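Hypothetical protein yppE (Bacillus subtilis, PDB 2IM8) is of unknown function but folds as a single-chain bundle of four helices and belongs to the bacterial DUF1798 family. Local coordinates at residues S33-F36 with F37-I40; A51-W54 with A55-A58; H95-R98 with F99-T103; K114-I117 with A118-S122. One frame throughout, in Å; residues are numbered along the deposited sequence.

Contact 1: residues S33-F36 with F37-I40; sequences SYDF and FETI
With CG anti to the backbone N (chi1 -168°), Asp35 swings its carboxylate forward to Glu38 and becomes the N-cap of helix 36-64. Asp35 OD2 accepts from Glu38 N at 2.8 Å, the donor arriving nearly in line with the C-O bond. A short acidic side chain suits this place, because amides of a first helical turn have no carbonyl of an earlier turn to bind, and the positive end of the helix dipole would be expected to stabilise the charge. Water 1 serves the amide before it, donating to Asp35 OD2 and accepting from Phe37 N. The same residue's carbonyl, Asp35 O, takes a straight bond from Ile40 N at 3.0 Å, five residues on, in a wider pi-type turn; Thr39 N adds a weak one. Ile40, buried and branched, brings CG1 to 3.9 Å from Tyr34 CB and CG2 to 4.1 Å from Phe36 CE1, while its side chain also touches Leu87, Tyr90 and Val91 of helix 72-91. The Tyr34 ring, for its part, meets those of His32 and Tyr90 edge-to-face. At the surface the rings of Phe36 and Phe37 form a T-shaped stack with planes 86° apart. Phe36 presents its edge to the face of Phe37, and its CD2 stands 3.9 Å above the plane of the Phe37 ring, over the ring's centre.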
# COMPACT_ATOMS: atom_id res chain seq x y z
N SER A 33 -2.81 -2.54 -23.28
CA SER A 33 -4.00 -3.17 -22.73
C SER A 33 -3.67 -4.41 -21.89
O SER A 33 -3.37 -5.48 -22.42
CB SER A 33 -4.95 -3.55 -23.86
OG SER A 33 -5.38 -2.39 -24.56
N TYR A 34 -3.71 -4.25 -20.57
CA TYR A 34 -3.42 -5.38 -19.67
C TYR A 34 -4.62 -6.31 -19.64
O TYR A 34 -5.76 -5.85 -19.70
CB TYR A 34 -3.12 -4.88 -18.26
CG TYR A 34 -1.72 -4.33 -18.12
CD1 TYR A 34 -0.63 -5.19 -18.01
CD2 TYR A 34 -1.49 -2.96 -18.12
CE1 TYR A 34 0.67 -4.69 -17.91
CE2 TYR A 34 -0.18 -2.45 -18.02
CZ TYR A 34 0.89 -3.33 -17.91
OH TYR A 34 2.17 -2.85 -17.80
N ASP A 35 -4.37 -7.61 -19.54
CA ASP A 35 -5.46 -8.57 -19.52
C ASP A 35 -6.25 -8.50 -18.21
O ASP A 35 -5.66 -8.57 -17.13
CB ASP A 35 -4.94 -9.99 -19.68
CG ASP A 35 -6.05 -10.96 -19.96
OD1 ASP A 35 -6.44 -11.09 -21.13
OD2 ASP A 35 -6.55 -11.58 -19.01
N PHE A 36 -7.57 -8.40 -18.30
CA PHE A 36 -8.36 -8.28 -17.07
C PHE A 36 -8.37 -9.50 -16.14
O PHE A 36 -8.00 -9.39 -14.97
CB PHE A 36 -9.81 -7.92 -17.38
CG PHE A 36 -10.58 -7.52 -16.15
CD1 PHE A 36 -10.41 -6.24 -15.61
CD2 PHE A 36 -11.38 -8.43 -15.48
CE1 PHE A 36 -11.03 -5.89 -14.41
CE2 PHE A 36 -12.00 -8.09 -14.28
CZ PHE A 36 -11.83 -6.81 -13.75
N PHE A 37 -8.82 -10.65 -16.64
CA PHE A 37 -8.88 -11.84 -15.78
C PHE A 37 -7.55 -12.49 -15.46
O PHE A 37 -7.42 -13.13 -14.42
CB PHE A 37 -9.82 -12.88 -16.39
CG PHE A 37 -11.26 -12.46 -16.39
CD1 PHE A 37 -12.00 -12.48 -15.21
CD2 PHE A 37 -11.87 -12.00 -17.55
CE1 PHE A 37 -13.32 -12.03 -15.17
CE2 PHE A 37 -13.19 -11.54 -17.53
CZ PHE A 37 -13.92 -11.56 -16.33
N GLU A 38 -6.56 -12.34 -16.34
CA GLU A 38 -5.25 -12.95 -16.12
C GLU A 38 -4.23 -12.09 -15.40
O GLU A 38 -3.25 -12.61 -14.84
CB GLU A 38 -4.65 -13.40 -17.45
CG GLU A 38 -5.42 -14.53 -18.11
CD GLU A 38 -5.51 -15.74 -17.21
OE1 GLU A 38 -4.45 -16.33 -16.91
OE2 GLU A 38 -6.63 -16.09 -16.80
N THR A 39 -4.43 -10.77 -15.39
CA THR A 39 -3.45 -9.90 -14.75
C THR A 39 -4.04 -8.90 -13.74
O THR A 39 -3.67 -8.91 -12.57
CB THR A 39 -2.63 -9.12 -15.82
OG1 THR A 39 -1.98 -10.05 -16.69
CG2 THR A 39 -1.58 -8.25 -15.15
N ILE A 40 -4.96 -8.06 -14.21
CA ILE A 40 -5.57 -7.02 -13.38
C ILE A 40 -6.32 -7.55 -12.16
O ILE A 40 -5.96 -7.25 -11.02
CB ILE A 40 -6.53 -6.16 -14.23
CG1 ILE A 40 -5.74 -5.51 -15.38
CG2 ILE A 40 -7.18 -5.07 -13.37
CD1 ILE A 40 -6.59 -4.69 -16.34
O HOH W 1 -9.11 -11.95 -19.47

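Contact 2: residues A51-W54 with A55-A58; sequences AARW and AEGA
Trp54 and Ala55 lose the most surface within this stretch of helix 36-64, and Trp54 uses Ala58, one turn on, as the floor for its indole. The indole CG is anti to the backbone N (chi1 176°), which lays the flat ring system alongside the following turn. Ala58 CB then sits 4.2 Å from the centroid of the six-membered ring of Trp54 and only 6° off its normal, a CH-pi contact over one face. The backbones of the same pair are joined as well, Ala58 N donating to Trp54 O at 2.7 Å. Ala55 meets the indole near its rim, its CB 4.2 Å from Trp54 CE3. The same methyl lies 3.4 Å from Ala51 O, the carbonyl that accepts from Ala55 N. Methyl-sized side chains suit both places, since so small a group is consistent with a broad indole lying close to the helix. The ring continues into the bundle: it touches Leu6, Met9 and Met13 of helix 3-29, Ile75 and Val78 of helix 72-91, and Thr109, Leu110 and Val113 of helix 96-121, while Trp54 NE1 is hydrogen-bonded to Thr10 OG1. Arg53, exposed, reaches out to a salt bridge with Glu49 and also touches Met9 of helix 3-29. The chemistry is thus split: apolar contacts dominate around the ring, its single polar N-H is satisfied by a threonine, and the charge of the exposed Arg53 is paired with Glu49, away from the ring.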
# COMPACT_ATOMS: atom_id res chain seq x y z
N ALA A 51 -3.09 -6.23 1.80
CA ALA A 51 -3.51 -5.03 2.51
C ALA A 51 -4.30 -5.34 3.78
O ALA A 51 -4.12 -4.68 4.81
CB ALA A 51 -4.34 -4.12 1.59
N ALA A 52 -5.18 -6.34 3.71
CA ALA A 52 -6.01 -6.72 4.86
C ALA A 52 -5.17 -7.29 6.01
O ALA A 52 -5.35 -6.91 7.17
CB ALA A 52 -7.07 -7.74 4.42
N ARG A 53 -4.25 -8.19 5.68
CA ARG A 53 -3.39 -8.80 6.69
C ARG A 53 -2.45 -7.76 7.30
O ARG A 53 -2.14 -7.82 8.49
CB ARG A 53 -2.56 -9.93 6.05
CG ARG A 53 -3.43 -11.01 5.44
CD ARG A 53 -2.63 -11.96 4.58
NE ARG A 53 -3.52 -12.85 3.83
CZ ARG A 53 -3.10 -13.75 2.94
NH1 ARG A 53 -1.81 -13.87 2.67
NH2 ARG A 53 -3.99 -14.51 2.31
N TRP A 54 -2.01 -6.82 6.48
CA TRP A 54 -1.12 -5.76 6.93
C TRP A 54 -1.86 -4.88 7.94
O TRP A 54 -1.36 -4.62 9.03
CB TRP A 54 -0.66 -4.90 5.75
CG TRP A 54 0.16 -3.74 6.16
CD1 TRP A 54 1.50 -3.74 6.46
CD2 TRP A 54 -0.29 -2.39 6.34
NE1 TRP A 54 1.90 -2.47 6.82
CE2 TRP A 54 0.82 -1.63 6.75
CE3 TRP A 54 -1.54 -1.76 6.19
CZ2 TRP A 54 0.73 -0.26 7.02
CZ3 TRP A 54 -1.63 -0.40 6.45
CH2 TRP A 54 -0.51 0.34 6.86
N ALA A 55 -3.05 -4.42 7.56
CA ALA A 55 -3.87 -3.57 8.42
C ALA A 55 -4.13 -4.22 9.78
O ALA A 55 -3.99 -3.57 10.83
CB ALA A 55 -5.20 -3.24 7.73
N GLU A 56 -4.51 -5.49 9.78
CA GLU A 56 -4.77 -6.19 11.03
C GLU A 56 -3.51 -6.20 11.88
O GLU A 56 -3.58 -6.01 13.09
CB GLU A 56 -5.27 -7.62 10.75
CG GLU A 56 -4.57 -8.73 11.53
CD GLU A 56 -3.52 -9.45 10.70
OE1 GLU A 56 -3.89 -10.07 9.67
OE2 GLU A 56 -2.32 -9.40 11.06
N GLY A 57 -2.35 -6.40 11.26
CA GLY A 57 -1.11 -6.41 12.01
C GLY A 57 -0.76 -5.01 12.49
O GLY A 57 -0.31 -4.83 13.63
N ALA A 58 -0.96 -4.02 11.62
CA ALA A 58 -0.67 -2.63 11.97
C ALA A 58 -1.55 -2.21 13.14
O ALA A 58 -1.07 -1.61 14.10
CB ALA A 58 -0.94 -1.71 10.76

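Contact 3: residues H95-R98 with F99-T103; sequences HKKR and FKDIT
Arg98 lays its guanidinium across Ile102, whose CG2 methyl stands 3.3 Å above the plane, over its centre, and 3.4 Å from Arg98 CZ. Two torsions make the overlap: the arginine chain bends at chi2 (56°) and so runs forward along helix 96-121, toward the next turn, and Ile102 sets CG1 between its own N and C (chi1 62°), which turns CG2 toward the arginine. The two side chains cross at about a right angle. Arginine suits such an exposed place, because the flat face can rest on an apolar branch while N-H groups point outward round the edge. One of them, Arg98 NH1, donates to water 2 at 3.1 Å, and that water donates to Asp101 OD2 at 2.8 Å, a solvent-mediated link between opposite charges. Lys97 approaches the same carboxylate from its own turn, but Lys97 NZ remains 4.5 Å from Asp101 OD2, beyond a salt bridge. Farther along, Phe99 O is gripped twice, by Thr103 N and by Thr103 OG1 at 2.7 Å, which reach it from opposite faces of the carbonyl plane. His95 occupies the N-cap position. Inward, Phe99 stacks on Tyr24 and touches Ala21, both of helix 3-29, and also Leu85 of helix 72-91, where Ile102 meets Asn81 and Glu84; this first part of helix 96-121 therefore packs against both helices.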
# COMPACT_ATOMS: atom_id res chain seq x y z
N HIS A 95 -6.54 10.91 -13.34
CA HIS A 95 -5.48 11.84 -13.75
C HIS A 95 -4.24 11.79 -12.86
O HIS A 95 -4.28 11.28 -11.75
CB HIS A 95 -6.03 13.27 -13.78
CG HIS A 95 -7.15 13.47 -14.75
ND1 HIS A 95 -7.02 13.18 -16.09
CD2 HIS A 95 -8.42 13.90 -14.57
CE1 HIS A 95 -8.17 13.42 -16.70
NE2 HIS A 95 -9.03 13.86 -15.80
N LYS A 96 -3.14 12.33 -13.38
CA LYS A 96 -1.85 12.36 -12.70
C LYS A 96 -1.89 12.85 -11.26
O LYS A 96 -1.34 12.22 -10.37
CB LYS A 96 -0.85 13.23 -13.48
CG LYS A 96 -0.80 12.96 -14.99
CD LYS A 96 -0.25 11.58 -15.31
CE LYS A 96 -0.15 11.35 -16.81
NZ LYS A 96 -1.49 11.37 -17.49
N LYS A 97 -2.53 14.00 -11.04
CA LYS A 97 -2.63 14.59 -9.71
C LYS A 97 -3.26 13.66 -8.68
O LYS A 97 -2.75 13.50 -7.57
CB LYS A 97 -3.42 15.90 -9.76
CG LYS A 97 -3.63 16.54 -8.40
CD LYS A 97 -4.65 17.67 -8.49
CE LYS A 97 -5.02 18.20 -7.10
NZ LYS A 97 -3.93 19.00 -6.47
N ARG A 98 -4.40 13.08 -9.04
CA ARG A 98 -5.10 12.17 -8.16
C ARG A 98 -4.26 10.91 -7.89
O ARG A 98 -4.16 10.44 -6.76
CB ARG A 98 -6.45 11.78 -8.79
CG ARG A 98 -7.25 10.75 -8.03
CD ARG A 98 -7.53 11.16 -6.60
NE ARG A 98 -8.37 10.16 -5.94
CZ ARG A 98 -8.48 10.03 -4.62
NH1 ARG A 98 -7.80 10.84 -3.81
NH2 ARG A 98 -9.26 9.09 -4.12
N PHE A 99 -3.64 10.37 -8.94
CA PHE A 99 -2.82 9.18 -8.76
C PHE A 99 -1.68 9.49 -7.79
O PHE A 99 -1.34 8.67 -6.92
CB PHE A 99 -2.24 8.71 -10.09
CG PHE A 99 -1.49 7.41 -9.97
CD1 PHE A 99 -2.18 6.20 -10.02
CD2 PHE A 99 -0.12 7.39 -9.73
CE1 PHE A 99 -1.50 4.98 -9.81
CE2 PHE A 99 0.56 6.19 -9.53
CZ PHE A 99 -0.13 4.99 -9.57
N LYS A 100 -1.09 10.68 -7.94
CA LYS A 100 0.00 11.08 -7.07
C LYS A 100 -0.49 11.21 -5.63
O LYS A 100 0.17 10.74 -4.72
CB LYS A 100 0.62 12.42 -7.53
CG LYS A 100 1.79 12.87 -6.65
CD LYS A 100 2.47 14.14 -7.17
CE LYS A 100 3.63 14.56 -6.26
NZ LYS A 100 4.37 15.75 -6.78
N ASP A 101 -1.65 11.85 -5.44
CA ASP A 101 -2.21 12.02 -4.10
C ASP A 101 -2.42 10.71 -3.33
O ASP A 101 -2.02 10.62 -2.18
CB ASP A 101 -3.55 12.77 -4.16
CG ASP A 101 -3.40 14.19 -4.67
OD1 ASP A 101 -2.32 14.79 -4.45
OD2 ASP A 101 -4.36 14.71 -5.29
N ILE A 102 -3.03 9.71 -3.95
CA ILE A 102 -3.25 8.45 -3.24
C ILE A 102 -1.94 7.71 -3.01
O ILE A 102 -1.75 7.08 -1.97
CB ILE A 102 -4.27 7.55 -3.99
CG1 ILE A 102 -3.75 7.18 -5.38
CG2 ILE A 102 -5.60 8.29 -4.13
CD1 ILE A 102 -4.70 6.28 -6.14
N THR A 103 -1.04 7.79 -3.98
CA THR A 103 0.26 7.13 -3.86
C THR A 103 1.03 7.76 -2.70
O THR A 103 1.58 7.05 -1.84
CB THR A 103 1.06 7.25 -5.18
OG1 THR A 103 0.33 6.60 -6.23
CG2 THR A 103 2.42 6.58 -5.06
O HOH W 2 -6.91 13.76 -4.58

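Contact 4: residues K114-I117 with A118-S122; sequences KDEI and AREDS. With PO4 (phosphate ion), chain C.
Glu116 OE1 is gripped by Arg119 NH2, at 3.1 Å, and by the backbone N of Lys68 from the loop that follows helix 36-64. The arginine bond is fairly straight (162°): the oxygen lies at the edge of the guanidinium, near its plane, and is met on its syn side, 30° out of the carboxylate plane. Glu116 and Arg119 run side by side, three residues apart on helix 96-121, and a bend at chi3 of Arg119 (69°) brings the guanidinium round to the carboxylate. Glu120, a turn beyond Glu116, completes a salt-bridge network. Its OE2 is 3.0 Å from Arg119 NH2, yet well out of the guanidinium plane, so that attraction is of charge alone. The carboxylate oxygens Glu116 OE1 and Glu120 OE2 come within 2.6 Å of each other, and Arg119 lies close to both. Arg119 NE, by contrast, is buried here without a partner in the model. At the other end, Lys114 is fully extended and its NZ donates to phosphate O4 at 3.0 Å; the long chain carries this ammonium group clear of the helix, where it also forms a salt bridge with Glu11 of helix 3-29. The ion probably comes from the crystallisation liquor. Glu116 OE2 accepts from Tyr69 N, pinning the loop between helices 36-64 and 72-91. Ile117, buried and apolar, packs on Leu6 of helix 3-29 and Leu61 of helix 36-64, and Glu120 also touches Leu61.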
# COMPACT_ATOMS: atom_id res chain seq x y z
N LYS A 114 6.59 1.62 9.24
CA LYS A 114 7.96 1.11 9.19
C LYS A 114 8.81 1.80 10.26
O LYS A 114 9.58 1.14 10.97
CB LYS A 114 8.57 1.37 7.81
CG LYS A 114 10.03 0.95 7.68
CD LYS A 114 10.57 1.30 6.29
CE LYS A 114 12.02 0.87 6.12
NZ LYS A 114 12.51 1.18 4.74
N ASP A 115 8.67 3.12 10.36
CA ASP A 115 9.43 3.87 11.36
C ASP A 115 9.08 3.41 12.78
O ASP A 115 9.98 3.24 13.59
CB ASP A 115 9.16 5.38 11.25
CG ASP A 115 9.68 5.99 9.95
OD1 ASP A 115 10.49 5.36 9.24
OD2 ASP A 115 9.27 7.14 9.65
N GLU A 116 7.80 3.23 13.08
CA GLU A 116 7.37 2.79 14.41
C GLU A 116 7.98 1.43 14.74
O GLU A 116 8.51 1.21 15.82
CB GLU A 116 5.84 2.69 14.51
CG GLU A 116 5.08 4.01 14.53
CD GLU A 116 5.35 4.86 15.78
OE1 GLU A 116 5.34 4.31 16.90
OE2 GLU A 116 5.55 6.08 15.63
N ILE A 117 7.89 0.50 13.79
CA ILE A 117 8.44 -0.83 13.98
C ILE A 117 9.92 -0.76 14.35
O ILE A 117 10.33 -1.28 15.39
CB ILE A 117 8.28 -1.69 12.72
CG1 ILE A 117 6.79 -1.96 12.47
CG2 ILE A 117 9.06 -2.98 12.87
CD1 ILE A 117 6.50 -2.75 11.20
N ALA A 118 10.71 -0.10 13.51
CA ALA A 118 12.15 0.02 13.74
C ALA A 118 12.46 0.71 15.07
O ALA A 118 13.39 0.31 15.78
CB ALA A 118 12.79 0.80 12.60
N ARG A 119 11.68 1.73 15.41
CA ARG A 119 11.88 2.46 16.66
C ARG A 119 11.63 1.60 17.89
O ARG A 119 12.42 1.59 18.84
CB ARG A 119 10.96 3.68 16.69
CG ARG A 119 11.18 4.62 17.86
CD ARG A 119 10.21 5.80 17.80
NE ARG A 119 8.84 5.40 18.07
CZ ARG A 119 8.42 4.90 19.23
NH1 ARG A 119 9.27 4.75 20.24
NH2 ARG A 119 7.14 4.57 19.40
N GLU A 120 10.52 0.86 17.88
CA GLU A 120 10.15 0.00 19.00
C GLU A 120 10.87 -1.34 19.01
O GLU A 120 11.01 -1.96 20.06
CB GLU A 120 8.64 -0.22 18.98
CG GLU A 120 7.86 1.04 19.33
CD GLU A 120 6.56 1.16 18.58
OE1 GLU A 120 5.68 0.30 18.77
OE2 GLU A 120 6.43 2.13 17.79
N ASP A 121 11.32 -1.78 17.84
CA ASP A 121 12.02 -3.06 17.73
C ASP A 121 13.47 -2.90 18.20
O ASP A 121 14.16 -3.89 18.45
CB ASP A 121 11.96 -3.57 16.30
CG ASP A 121 12.50 -4.99 16.15
OD1 ASP A 121 12.18 -5.85 17.00
OD2 ASP A 121 13.23 -5.24 15.18
N SER A 122 13.92 -1.65 18.30
CA SER A 122 15.27 -1.37 18.77
C SER A 122 15.20 -0.97 20.23
O SER A 122 16.19 -0.53 20.82
CB SER A 122 15.90 -0.24 17.95
OG SER A 122 16.20 -0.67 16.64
P PO4 C . 14.06 4.22 6.92
O1 PO4 C . 15.05 3.11 6.96
O2 PO4 C . 14.75 5.49 6.54
O3 PO4 C . 13.44 4.38 8.27
O4 PO4 C . 13.00 3.91 5.93

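Read from the N terminus, the contacts follow in series; each is local, so none nests within or crosses another, and none closes a long loop. Contact 1 starts helix 36-64 after the connection from helix 3-29. Contact 2 lies farther along that helix, its centre about 26 Å from that of contact 1. Contacts 3 and 4 take the beginning and the end of helix 96-121, their centres about 28 Å apart. Contacts 1 and 4 fall on opposite sides of the chain's centre, whereas contacts 2 and 4 come within about 6 Å at their nearest atoms. Helix 3-29 is touched from contacts 2, 3 and 4, helix 72-91 from contacts 1, 2 and 3, and contact 4 also reaches helix 36-64.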